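Local coordinates for protein ochratoxinase (Aspergillus niger, PDB 4C65) that hydrolyses ochratoxin A to ochratoxin alpha and L-phenylalanine, acting as a zinc-dependent carboxypeptidase of the amidohydrolase superfamily that prefers C-terminal aromatic residues, at residues K6-Y11 with S54-P59; P63-C68 with D390-E395. All coordinates share one frame; numbering follows the deposited sequence.

Interaction 1 of 2, residues K6-Y11 with S54-P59; sequences KVTIIY and STHRVP
S54 takes the amide of I9 on its carbonyl (S54 O to I9 N 3.1 Å, in the carbonyl plane). Separately, its OG touches the T8 methyl and shares one water with T8 OG1 and V7 O, the serine leg being the longest, so small hydroxyl residues suit this end. T55 turns to the other face, where its methyl reaches the edge of the Y11 ring, T55 CG2 lying 3.5 Å from Y11 CE2 in the ring plane. H56 shares the face of T8 and I10. Its N binds I9 O at 2.9 Å and its O accepts Y11 N at 2.8 Å, while its ring edge takes the methyl of T8, H56 CD2 to T8 CG2 3.7 Å; W415 meets the same ring edge-to-face. These bonds make a parallel ladder between neighbouring strands, axes 16° apart, in the small beta-sandwich domain typical of metal-dependent amidohydrolases. R57 returns to the side of T55 and Y11. Its chain is extended from CG to NE (chi2 176°) and runs beside the tyrosine, laying the guanidinium flat over one ring face, planes 14° apart and R57 CZ 3.9 Å from the Y11 ring centroid: a cation-pi stack that lets this exposed arginine keep its charge near solvent. V58 closes the ladder through its N to Y11 O, and its CG2 packs on I10 CG2; both residues are buried, with H413 against V58 and W415 against I10.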
ATOM      1  N   LYS A   6      44.793  27.894  21.849  1.00 36.76           N
ATOM      2  CA  LYS A   6      44.247  29.232  21.880  1.00 35.09           C
ATOM      3  C   LYS A   6      43.764  29.573  23.281  1.00 32.09           C
ATOM      4  O   LYS A   6      42.860  28.956  23.818  1.00 29.54           O
ATOM      5  CB  LYS A   6      43.127  29.384  20.852  1.00 35.21           C
ATOM      6  CG  LYS A   6      42.649  30.812  20.710  1.00 35.62           C
ATOM      7  CD  LYS A   6      41.747  31.016  19.504  1.00 36.43           C
ATOM      8  CE  LYS A   6      40.978  32.354  19.637  1.00 35.97           C
ATOM      9  NZ  LYS A   6      39.607  32.382  19.050  1.00 34.89           N
ATOM     10  N   VAL A   7      44.378  30.593  23.861  1.00 31.70           N
ATOM     11  CA  VAL A   7      44.163  30.935  25.245  1.00 29.96           C
ATOM     12  C   VAL A   7      43.499  32.297  25.378  1.00 28.63           C
ATOM     13  O   VAL A   7      43.945  33.268  24.777  1.00 29.78           O
ATOM     14  CB  VAL A   7      45.511  30.900  25.997  1.00 31.55           C
ATOM     15  CG1 VAL A   7      45.367  31.403  27.432  1.00 31.01           C
ATOM     16  CG2 VAL A   7      46.062  29.485  25.974  1.00 32.46           C
ATOM     17  N   THR A   8      42.449  32.366  26.202  1.00 26.46           N
ATOM     18  CA  THR A   8      41.741  33.615  26.489  1.00 25.46           C
ATOM     19  C   THR A   8      41.629  33.812  28.001  1.00 24.75           C
ATOM     20  O   THR A   8      41.247  32.895  28.721  1.00 23.84           O
ATOM     21  CB  THR A   8      40.322  33.604  25.905  1.00 24.14           C
ATOM     22  OG1 THR A   8      40.375  33.272  24.524  1.00 24.47           O
ATOM     23  CG2 THR A   8      39.655  34.950  26.076  1.00 24.05           C
ATOM     24  N   ILE A   9      42.000  34.999  28.479  1.00 25.30           N
ATOM     25  CA  ILE A   9      41.835  35.343  29.889  1.00 24.63           C
ATOM     26  C   ILE A   9      40.687  36.307  30.024  1.00 23.60           C
ATOM     27  O   ILE A   9      40.631  37.314  29.324  1.00 23.91           O
ATOM     28  CB  ILE A   9      43.097  35.971  30.508  1.00 26.29           C
ATOM     29  CG1 ILE A   9      44.297  35.049  30.263  1.00 27.39           C
ATOM     30  CG2 ILE A   9      42.897  36.174  32.005  1.00 25.89           C
ATOM     31  CD1 ILE A   9      45.596  35.534  30.849  1.00 29.06           C
ATOM     32  N   ILE A  10      39.754  35.970  30.909  1.00 22.43           N
ATOM     33  CA  ILE A  10      38.624  36.835  31.205  1.00 22.10           C
ATOM     34  C   ILE A  10      38.660  37.218  32.679  1.00 22.07           C
ATOM     35  O   ILE A  10      38.626  36.349  33.542  1.00 21.31           O
ATOM     36  CB  ILE A  10      37.286  36.122  30.939  1.00 20.97           C
ATOM     37  CG1 ILE A  10      37.238  35.589  29.512  1.00 21.00           C
ATOM     38  CG2 ILE A  10      36.121  37.070  31.210  1.00 20.83           C
ATOM     39  CD1 ILE A  10      36.243  34.461  29.335  1.00 20.01           C
ATOM     40  N   TYR A  11      38.782  38.515  32.946  1.00 22.72           N
ATOM     41  CA  TYR A  11      38.756  39.031  34.302  1.00 22.93           C
ATOM     42  C   TYR A  11      37.357  39.446  34.640  1.00 22.16           C
ATOM     43  O   TYR A  11      36.704  40.128  33.847  1.00 22.16           O
ATOM     44  CB  TYR A  11      39.670  40.241  34.421  1.00 24.78           C
ATOM     45  CG  TYR A  11      41.133  39.928  34.210  1.00 25.79           C
ATOM     46  CD1 TYR A  11      41.943  39.560  35.266  1.00 26.38           C
ATOM     47  CD2 TYR A  11      41.694  39.976  32.949  1.00 26.45           C
ATOM     48  CE1 TYR A  11      43.288  39.274  35.082  1.00 27.35           C
ATOM     49  CE2 TYR A  11      43.050  39.692  32.751  1.00 27.50           C
ATOM     50  CZ  TYR A  11      43.838  39.354  33.827  1.00 27.85           C
ATOM     51  OH  TYR A  11      45.161  39.087  33.651  1.00 28.85           O
ATOM     52  N   SER A  54      44.119  36.839  23.742  1.00 36.10           N
ATOM     53  CA  SER A  54      43.289  37.986  24.045  1.00 34.87           C
ATOM     54  C   SER A  54      42.777  37.959  25.476  1.00 33.36           C
ATOM     55  O   SER A  54      42.652  36.904  26.108  1.00 32.47           O
ATOM     56  CB  SER A  54      42.105  38.080  23.095  1.00 33.89           C
ATOM     57  OG  SER A  54      41.140  37.117  23.412  1.00 31.90           O
ATOM     58  N   THR A  55      42.481  39.149  25.978  1.00 32.98           N
ATOM     59  CA  THR A  55      42.019  39.356  27.318  1.00 31.61           C
ATOM     60  C   THR A  55      40.702  40.147  27.311  1.00 30.32           C
ATOM     61  O   THR A  55      40.534  41.035  26.478  1.00 31.69           O
ATOM     62  CB  THR A  55      43.107  40.250  27.970  1.00 33.12           C
ATOM     63  OG1 THR A  55      44.382  39.605  27.880  1.00 33.88           O
ATOM     64  CG2 THR A  55      42.798  40.612  29.403  1.00 32.75           C
ATOM     65  N   HIS A  56      39.802  39.845  28.242  1.00 28.17           N
ATOM     66  CA  HIS A  56      38.567  40.596  28.406  1.00 27.40           C
ATOM     67  C   HIS A  56      38.390  40.964  29.851  1.00 27.47           C
ATOM     68  O   HIS A  56      38.821  40.216  30.733  1.00 27.54           O
ATOM     69  CB  HIS A  56      37.377  39.755  27.942  1.00 25.80           C
ATOM     70  CG  HIS A  56      37.475  39.352  26.514  1.00 25.68           C
ATOM     71  ND1 HIS A  56      37.011  40.142  25.486  1.00 26.42           N
ATOM     72  CD2 HIS A  56      38.038  38.270  25.937  1.00 25.39           C
ATOM     73  CE1 HIS A  56      37.253  39.541  24.335  1.00 26.59           C
ATOM     74  NE2 HIS A  56      37.880  38.408  24.582  1.00 26.00           N
ATOM     75  N   ARG A  57      37.709  42.077  30.086  1.00 27.66           N
ATOM     76  CA  ARG A  57      37.370  42.505  31.425  1.00 27.61           C
ATOM     77  C   ARG A  57      35.900  42.783  31.479  1.00 26.35           C
ATOM     78  O   ARG A  57      35.420  43.653  30.787  1.00 27.40           O
ATOM     79  CB  ARG A  57      38.180  43.762  31.770  1.00 30.12           C
ATOM     80  CG  ARG A  57      39.567  43.363  32.196  1.00 31.19           C
ATOM     81  CD  ARG A  57      40.483  44.514  32.462  1.00 33.67           C
ATOM     82  NE  ARG A  57      41.881  44.064  32.358  1.00 34.59           N
ATOM     83  CZ  ARG A  57      42.538  43.431  33.330  1.00 35.46           C
ATOM     84  NH1 ARG A  57      41.960  43.168  34.510  1.00 34.84           N
ATOM     85  NH2 ARG A  57      43.792  43.053  33.138  1.00 36.90           N
ATOM     86  N   VAL A  58      35.180  42.049  32.318  1.00 24.56           N
ATOM     87  CA  VAL A  58      33.734  42.154  32.384  1.00 23.55           C
ATOM     88  C   VAL A  58      33.266  42.230  33.832  1.00 23.35           C
ATOM     89  O   VAL A  58      33.935  41.730  34.726  1.00 22.84           O
ATOM     90  CB  VAL A  58      33.049  40.935  31.691  1.00 22.06           C
ATOM     91  CG1 VAL A  58      33.508  40.823  30.248  1.00 22.08           C
ATOM     92  CG2 VAL A  58      33.334  39.635  32.434  1.00 21.13           C
ATOM     93  N   PRO A  59      32.100  42.847  34.061  1.00 23.52           N
ATOM     94  CA  PRO A  59      31.611  42.973  35.440  1.00 24.02           C
ATOM     95  C   PRO A  59      31.182  41.650  36.036  1.00 22.61           C
ATOM     96  O   PRO A  59      31.483  41.381  37.190  1.00 23.00           O
ATOM     97  CB  PRO A  59      30.400  43.915  35.322  1.00 24.99           C
ATOM     98  CG  PRO A  59      30.492  44.541  33.970  1.00 25.29           C
ATOM     99  CD  PRO A  59      31.266  43.584  33.100  1.00 23.96           C
TER
HETATM  100  O   HOH W   1      42.076  34.080  22.705  1.00 19.03           O

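Interaction 2 of 2, residues P63-C68 with D390-E395; sequences PGLWDC and DVIALE
I392 lays its CG1 branch over the carbonyl of P63, with I392 CG1 3.6 Å from P63 O, and carries CD1 onward to the isobutyl end of L65, where I392 CD1 and L65 CD1 are 4.1 Å apart and the two side chains cross at about a right angle. With chi1 at 62°, CG1 sits between the backbone N and the carbonyl carbon, which leaves CG2 beside N, facing G64 (I392 CG2 to G64 CA 3.9 Å). Having no side chain, G64 lets the D390-V391 peptide come close beside its CA and also admits that methyl. Ahead of it, P63 pairs with V391 as a single antiparallel, non-hydrogen-bonded bridge, their side chains diverging. Next to that bridge G64 N donates to D390 O at 2.9 Å, straight at the hydrogen (175°) but above the carbonyl plane, off the lone pairs. This is the join between the domains: strand 60-67 runs into the barrel beside strand 109-114, with zinc ligands H69 and H71 just beyond, while strand 391-394 pairs with 411-416 on the beta-sandwich side. D390 turns its carboxylate to G417 N. With a single polar link, cohesion here must come mainly from burial and shape, and so short a bridge lets the strands diverge after P63.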
ATOM      1  N   PRO A  63      28.328  30.626  33.935  1.00 14.49           N
ATOM      2  CA  PRO A  63      28.148  29.634  32.874  1.00 14.12           C
ATOM      3  C   PRO A  63      27.069  30.019  31.896  1.00 13.58           C
ATOM      4  O   PRO A  63      26.119  30.721  32.251  1.00 13.60           O
ATOM      5  CB  PRO A  63      27.709  28.362  33.627  1.00 14.44           C
ATOM      6  CG  PRO A  63      27.982  28.625  35.064  1.00 15.08           C
ATOM      7  CD  PRO A  63      27.885  30.108  35.231  1.00 15.21           C
ATOM      8  N   GLY A  64      27.219  29.572  30.658  1.00 13.36           N
ATOM      9  CA  GLY A  64      26.133  29.694  29.678  1.00 13.28           C
ATOM     10  C   GLY A  64      24.857  29.011  30.187  1.00 12.95           C
ATOM     11  O   GLY A  64      24.927  27.992  30.873  1.00 13.14           O
ATOM     12  N   LEU A  65      23.710  29.595  29.862  1.00 12.96           N
ATOM     13  CA  LEU A  65      22.437  29.141  30.399  1.00 13.24           C
ATOM     14  C   LEU A  65      21.870  27.962  29.616  1.00 13.05           C
ATOM     15  O   LEU A  65      22.053  27.864  28.406  1.00 12.75           O
ATOM     16  CB  LEU A  65      21.442  30.286  30.388  1.00 13.63           C
ATOM     17  CG  LEU A  65      21.732  31.432  31.347  1.00 14.24           C
ATOM     18  CD1 LEU A  65      20.983  32.676  30.906  1.00 14.58           C
ATOM     19  CD2 LEU A  65      21.334  31.010  32.763  1.00 14.96           C
ATOM     20  N   TRP A  66      21.180  27.079  30.338  1.00 13.65           N
ATOM     21  CA  TRP A  66      20.445  25.957  29.755  1.00 13.66           C
ATOM     22  C   TRP A  66      18.948  26.224  29.854  1.00 13.90           C
ATOM     23  O   TRP A  66      18.482  26.839  30.807  1.00 14.90           O
ATOM     24  CB  TRP A  66      20.678  24.681  30.521  1.00 14.18           C
ATOM     25  CG  TRP A  66      21.940  23.967  30.227  1.00 14.07           C
ATOM     26  CD1 TRP A  66      23.195  24.415  30.443  1.00 14.08           C
ATOM     27  CD2 TRP A  66      22.068  22.619  29.766  1.00 14.15           C
ATOM     28  NE1 TRP A  66      24.109  23.449  30.082  1.00 14.07           N
ATOM     29  CE2 TRP A  66      23.435  22.338  29.664  1.00 14.19           C
ATOM     30  CE3 TRP A  66      21.152  21.629  29.405  1.00 14.67           C
ATOM     31  CZ2 TRP A  66      23.912  21.123  29.198  1.00 14.52           C
ATOM     32  CZ3 TRP A  66      21.633  20.410  28.968  1.00 14.93           C
ATOM     33  CH2 TRP A  66      23.003  20.167  28.882  1.00 14.92           C
ATOM     34  N   ASP A  67      18.200  25.799  28.840  1.00 13.60           N
ATOM     35  CA  ASP A  67      16.790  25.565  29.020  1.00 13.83           C
ATOM     36  C   ASP A  67      16.520  24.114  28.711  1.00 14.12           C
ATOM     37  O   ASP A  67      16.876  23.629  27.626  1.00 14.15           O
ATOM     38  CB  ASP A  67      15.940  26.476  28.165  1.00 13.53           C
ATOM     39  CG  ASP A  67      14.495  26.513  28.656  1.00 14.12           C
ATOM     40  OD1 ASP A  67      13.744  25.533  28.374  1.00 14.07           O
ATOM     41  OD2 ASP A  67      14.144  27.503  29.327  1.00 14.45           O
ATOM     42  N   CYS A  68      15.891  23.432  29.663  1.00 14.88           N
ATOM     43  CA  CYS A  68      15.705  22.001  29.580  1.00 15.51           C
ATOM     44  C   CYS A  68      14.356  21.569  29.036  1.00 16.16           C
ATOM     45  O   CYS A  68      14.029  20.382  29.064  1.00 17.11           O
ATOM     46  CB  CYS A  68      15.925  21.396  30.949  1.00 16.31           C
ATOM     47  SG  CYS A  68      17.594  21.698  31.575  1.00 16.25           S
ATOM     48  N   ASP A 390      31.591  27.072  27.923  1.00 16.70           N
ATOM     49  CA  ASP A 390      30.308  27.720  27.624  1.00 15.74           C
ATOM     50  C   ASP A 390      30.111  28.790  28.713  1.00 16.07           C
ATOM     51  O   ASP A 390      29.830  28.464  29.878  1.00 15.84           O
ATOM     52  CB  ASP A 390      29.165  26.716  27.671  1.00 14.77           C
ATOM     53  CG  ASP A 390      29.210  25.710  26.545  1.00 14.40           C
ATOM     54  OD1 ASP A 390      30.225  25.685  25.801  1.00 15.09           O
ATOM     55  OD2 ASP A 390      28.220  24.983  26.364  1.00 13.27           O
ATOM     56  N   VAL A 391      30.357  30.050  28.349  1.00 16.50           N
ATOM     57  CA  VAL A 391      30.584  31.103  29.336  1.00 17.05           C
ATOM     58  C   VAL A 391      29.916  32.342  28.826  1.00 17.35           C
ATOM     59  O   VAL A 391      30.025  32.662  27.637  1.00 17.45           O
ATOM     60  CB  VAL A 391      32.106  31.369  29.542  1.00 17.89           C
ATOM     61  CG1 VAL A 391      32.344  32.427  30.614  1.00 18.71           C
ATOM     62  CG2 VAL A 391      32.842  30.091  29.906  1.00 17.79           C
ATOM     63  N   ILE A 392      29.211  33.043  29.704  1.00 17.66           N
ATOM     64  CA  ILE A 392      28.621  34.317  29.311  1.00 18.22           C
ATOM     65  C   ILE A 392      29.003  35.440  30.271  1.00 19.44           C
ATOM     66  O   ILE A 392      29.225  35.211  31.469  1.00 19.17           O
ATOM     67  CB  ILE A 392      27.088  34.228  29.155  1.00 17.61           C
ATOM     68  CG1 ILE A 392      26.396  33.860  30.476  1.00 17.63           C
ATOM     69  CG2 ILE A 392      26.740  33.223  28.075  1.00 16.80           C
ATOM     70  CD1 ILE A 392      24.883  34.009  30.452  1.00 17.36           C
ATOM     71  N   ALA A 393      29.071  36.644  29.723  1.00 20.62           N
ATOM     72  CA  ALA A 393      29.351  37.825  30.515  1.00 22.47           C
ATOM     73  C   ALA A 393      28.139  38.718  30.540  1.00 23.52           C
ATOM     74  O   ALA A 393      27.437  38.860  29.538  1.00 22.82           O
ATOM     75  CB  ALA A 393      30.546  38.582  29.968  1.00 23.16           C
ATOM     76  N   LEU A 394      27.928  39.341  31.690  1.00 25.59           N
ATOM     77  CA  LEU A 394      26.822  40.260  31.884  1.00 27.51           C
ATOM     78  C   LEU A 394      27.303  41.612  32.332  1.00 30.36           C
ATOM     79  O   LEU A 394      28.362  41.736  32.960  1.00 31.25           O
ATOM     80  CB  LEU A 394      25.870  39.710  32.945  1.00 27.33           C
ATOM     81  CG  LEU A 394      24.828  38.699  32.491  1.00 26.28           C
ATOM     82  CD1 LEU A 394      25.405  37.323  32.505  1.00 25.23           C
ATOM     83  CD2 LEU A 394      23.585  38.724  33.359  1.00 27.06           C
ATOM     84  N   GLU A 395      26.511  42.629  32.019  1.00 32.98           N
ATOM     85  CA  GLU A 395      26.802  43.993  32.427  1.00 36.36           C
ATOM     86  C   GLU A 395      26.389  44.247  33.876  1.00 36.92           C
ATOM     87  O   GLU A 395      26.994  45.067  34.530  1.00 38.55           O
ATOM     88  CB  GLU A 395      26.070  44.957  31.521  1.00 39.07           C
ATOM     89  CG  GLU A 395      26.805  46.246  31.153  1.00 43.23           C
ATOM     90  CD  GLU A 395      26.146  46.990  29.966  1.00 45.77           C
ATOM     91  OE1 GLU A 395      25.296  46.371  29.262  1.00 45.56           O
ATOM     92  OE2 GLU A 395      26.458  48.201  29.733  1.00 48.63           O
TER

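Overall arrangement
From the N terminus, the chain lays down strand 7-15, passes through strands 26-31 and 34-38 and helix 46-51, and returns along strand 54-58, where interaction 1 closes a loop of 42 residues. After the corner at P59 it runs into strand 60-67, and interaction 2 opens; that contact closes only after 321 further residues, rich in helix, bring strand 391-394 back. The two are therefore in series, neither nesting nor crossing. Interaction 1 joins strands within the beta-sandwich, whereas interaction 2 ties the strand entering the TIM-barrel to the one returning from it. Their centres lie about 16 Å apart, yet direct packing of V58 on A393 and P59 on L394 links them.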